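Local coordinates for protein-tyrosine-phosphatase (Chaetomium thermophilum var. thermophilum DSM 1495, PDB 5M43), which probably removes phosphate from phosphotyrosine and phosphoserine/threonine in proteins, as the Yvh1 dual-specificity phosphatase domain of a ribosome assembly factor, at residues D10-G15 / V99-A104. Sequence-based numbering, arbitrary orientation.
With NO3 (nitrate ion), chain B.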
ATOM      1  N   ASP A  10      -5.224  -3.084 -10.863  1.00 21.47           N
ATOM      2  CA  ASP A  10      -3.989  -2.340 -10.702  1.00 20.16           C
ATOM      3  C   ASP A  10      -2.830  -3.302 -10.570  1.00 20.86           C
ATOM      4  O   ASP A  10      -2.915  -4.281  -9.822  1.00 21.86           O
ATOM      5  CB  ASP A  10      -4.032  -1.475  -9.409  1.00 20.29           C
ATOM      6  CG  ASP A  10      -5.190  -0.472  -9.415  1.00 26.37           C
ATOM      7  OD1 ASP A  10      -5.363   0.242 -10.431  1.00 28.61           O
ATOM      8  OD2 ASP A  10      -5.946  -0.480  -8.428  1.00 27.31           O
ATOM      9  N   GLU A  11      -1.690  -2.925 -11.130  1.00 20.66           N
ATOM     10  CA  GLU A  11      -0.494  -3.764 -10.956  1.00 19.61           C
ATOM     11  C   GLU A  11       0.208  -3.310  -9.682  1.00 19.81           C
ATOM     12  O   GLU A  11       1.253  -2.639  -9.678  1.00 20.23           O
ATOM     13  CB  GLU A  11       0.425  -3.688 -12.167  1.00 23.29           C
ATOM     14  CG  GLU A  11      -0.216  -4.242 -13.501  1.00 23.74           C
ATOM     15  CD  GLU A  11      -0.644  -5.721 -13.310  1.00 23.11           C
ATOM     16  OE1 GLU A  11      -1.705  -6.108 -13.812  1.00 31.89           O
ATOM     17  OE2 GLU A  11       0.048  -6.467 -12.639  1.00 27.68           O
ATOM     18  N   LEU A  12      -0.357  -3.770  -8.574  1.00 18.44           N
ATOM     19  CA  LEU A  12      -0.039  -3.342  -7.224  1.00 17.70           C
ATOM     20  C   LEU A  12       0.309  -4.617  -6.457  1.00 16.96           C
ATOM     21  O   LEU A  12      -0.504  -5.559  -6.433  1.00 18.27           O
ATOM     22  CB  LEU A  12      -1.264  -2.655  -6.640  1.00 17.29           C
ATOM     23  CG  LEU A  12      -1.149  -2.218  -5.160  1.00 17.84           C
ATOM     24  CD1 LEU A  12       0.032  -1.234  -5.034  1.00 19.40           C
ATOM     25  CD2 LEU A  12      -2.447  -1.538  -4.744  1.00 18.93           C
ATOM     26  N   PHE A  13       1.453  -4.582  -5.759  1.00 14.55           N
ATOM     27  CA  PHE A  13       1.986  -5.758  -5.066  1.00 15.79           C
ATOM     28  C   PHE A  13       2.274  -5.422  -3.627  1.00 16.43           C
ATOM     29  O   PHE A  13       2.544  -4.268  -3.281  1.00 18.72           O
ATOM     30  CB  PHE A  13       3.300  -6.244  -5.740  1.00 19.77           C
ATOM     31  CG  PHE A  13       3.067  -6.873  -7.095  1.00 18.01           C
ATOM     32  CD1 PHE A  13       2.794  -6.096  -8.244  1.00 18.83           C
ATOM     33  CD2 PHE A  13       3.096  -8.274  -7.229  1.00 20.59           C
ATOM     34  CE1 PHE A  13       2.551  -6.688  -9.500  1.00 21.98           C
ATOM     35  CE2 PHE A  13       2.849  -8.866  -8.510  1.00 20.88           C
ATOM     36  CZ  PHE A  13       2.576  -8.094  -9.597  1.00 21.42           C
ATOM     37  N   VAL A  14       2.279  -6.459  -2.786  1.00 15.57           N
ATOM     38  CA  VAL A  14       2.556  -6.288  -1.349  1.00 16.35           C
ATOM     39  C   VAL A  14       3.454  -7.436  -0.902  1.00 19.75           C
ATOM     40  O   VAL A  14       3.357  -8.578  -1.393  1.00 20.09           O
ATOM     41  CB  VAL A  14       1.240  -6.282  -0.553  1.00 17.79           C
ATOM     42  CG1 VAL A  14       0.526  -7.604  -0.617  1.00 20.25           C
ATOM     43  CG2 VAL A  14       1.483  -5.975   0.959  1.00 21.23           C
ATOM     44  N   GLY A  15       4.304  -7.137   0.060  1.00 16.73           N
ATOM     45  CA  GLY A  15       5.176  -8.169   0.589  1.00 18.28           C
ATOM     46  C   GLY A  15       6.014  -7.665   1.728  1.00 19.44           C
ATOM     47  O   GLY A  15       5.825  -6.546   2.208  1.00 19.31           O
ATOM     48  N   VAL A  99       3.777  -1.054  -8.942  1.00 18.97           N
ATOM     49  CA  VAL A  99       4.108  -0.594  -7.607  1.00 17.14           C
ATOM     50  C   VAL A  99       4.138  -1.742  -6.606  1.00 18.68           C
ATOM     51  O   VAL A  99       3.144  -2.479  -6.466  1.00 18.97           O
ATOM     52  CB  VAL A  99       3.099   0.437  -7.098  1.00 18.15           C
ATOM     53  CG1 VAL A  99       3.473   0.905  -5.649  1.00 17.17           C
ATOM     54  CG2 VAL A  99       3.024   1.648  -8.045  1.00 21.38           C
ATOM     55  N   LEU A 100       5.255  -1.865  -5.884  1.00 19.42           N
ATOM     56  CA  LEU A 100       5.366  -2.761  -4.720  1.00 18.83           C
ATOM     57  C   LEU A 100       5.273  -1.897  -3.473  1.00 19.58           C
ATOM     58  O   LEU A 100       6.010  -0.917  -3.371  1.00 19.88           O
ATOM     59  CB  LEU A 100       6.699  -3.508  -4.699  1.00 19.99           C
ATOM     60  CG  LEU A 100       7.033  -4.198  -3.366  1.00 20.51           C
ATOM     61  CD1 LEU A 100       6.020  -5.360  -3.082  1.00 21.45           C
ATOM     62  CD2 LEU A 100       8.491  -4.753  -3.468  1.00 20.83           C
ATOM     63  N   VAL A 101       4.425  -2.303  -2.527  1.00 17.05           N
ATOM     64  CA  VAL A 101       4.385  -1.705  -1.199  1.00 16.65           C
ATOM     65  C   VAL A 101       4.868  -2.797  -0.260  1.00 17.69           C
ATOM     66  O   VAL A 101       4.286  -3.892  -0.220  1.00 18.80           O
ATOM     67  CB  VAL A 101       2.979  -1.217  -0.820  1.00 16.24           C
ATOM     68  CG1 VAL A 101       3.005  -0.522   0.625  1.00 18.22           C
ATOM     69  CG2 VAL A 101       2.412  -0.225  -1.875  1.00 17.28           C
ATOM     70  N   HIS A 102       5.915  -2.527   0.511  1.00 18.65           N
ATOM     71  CA  HIS A 102       6.361  -3.580   1.426  1.00 19.37           C
ATOM     72  C   HIS A 102       6.636  -3.031   2.827  1.00 20.38           C
ATOM     73  O   HIS A 102       6.814  -1.828   3.034  1.00 21.23           O
ATOM     74  CB  HIS A 102       7.678  -4.292   0.936  1.00 21.59           C
ATOM     75  CG  HIS A 102       8.910  -3.500   1.260  1.00 21.95           C
ATOM     76  ND1 HIS A 102       9.645  -3.702   2.417  1.00 22.43           N
ATOM     77  CD2 HIS A 102       9.523  -2.479   0.593  1.00 21.26           C
ATOM     78  CE1 HIS A 102      10.644  -2.846   2.444  1.00 23.96           C
ATOM     79  NE2 HIS A 102      10.607  -2.113   1.348  1.00 22.03           N
ATOM     80  N   CYS A 103       6.786  -3.948   3.785  1.00 18.99           N
ATOM     81  CA  CYS A 103       7.234  -3.554   5.128  1.00 19.28           C
ATOM     82  C   CYS A 103       8.144  -4.667   5.640  1.00 20.44           C
ATOM     83  O   CYS A 103       8.927  -5.198   4.843  1.00 25.18           O
ATOM     84  CB  CYS A 103       6.055  -3.293   6.089  1.00 23.12           C
ATOM     85  SG  CYS A 103       4.808  -4.609   6.242  1.00 23.42           S
ATOM     86  N   ALA A 104       8.004  -5.077   6.888  1.00 21.41           N
ATOM     87  CA  ALA A 104       8.838  -6.229   7.309  1.00 22.08           C
ATOM     88  C   ALA A 104       8.163  -7.545   6.972  1.00 23.25           C
ATOM     89  O   ALA A 104       8.764  -8.413   6.329  1.00 24.11           O
ATOM     90  CB  ALA A 104       9.183  -6.141   8.807  1.00 24.55           C
TER
HETATM   91  N   NO3 B 301       4.759  -5.447   9.312  1.00 27.77           N
HETATM   92  O1  NO3 B 301       3.972  -6.339   8.889  1.00 24.37           O
HETATM   93  O2  NO3 B 301       6.002  -5.630   9.283  1.00 27.56           O
HETATM   94  O3  NO3 B 301       4.287  -4.311   9.597  1.00 24.88           O
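F13 and V101 are joined by a backbone bond, V101 N to F13 O at 2.8 Å, in a parallel ladder between 12-15 and 99-102. Backbone bonds from V99 N to E11 O, F13 N to V99 O and G15 N to V101 O extend it. C103 N to G15 O, 3.2 Å, closes it where 99-102 runs into the active-site loop.

Of the L12 side chain, CD1 alone touches 99-104; CB, CG and the other branch, CD2, make no close approach. CG anti to the backbone N (chi1 176°) swings CD1 over toward V99 and V101. CD1 lies 3.6 Å from V99 O and 4.1 Å from both V99 CB and V101 CG2. On the face that carries F13 and H102, L100 reaches back toward 12-15. Its CD1 sits 3.6 Å from F13 O and also touches F13 CB.

H102 ND1 donates to C103 O at 2.9 Å, near the ring plane, and NE2 is hydrogen-bonded to S36 OG.

C103 to R109 matches the CX5R phosphate-binding signature of this family. A nitrate, probably from the crystallisation liquor, lies in it, its N in contact with C103 SG at 3.2 Å. A104 N is a weak donor to its O2. The backbone N of M105, K107 and S108 and R109 NE hydrogen-bond the ion, consistent with a phosphate mimic.

Strand 12-15 lies between 4-5 and 99-102, and 33-36 flanks 99-102 on its other edge. I78 of helix 71-83 packs on L12 and V101; S110 and I114 of helix 109-121 pack on V14.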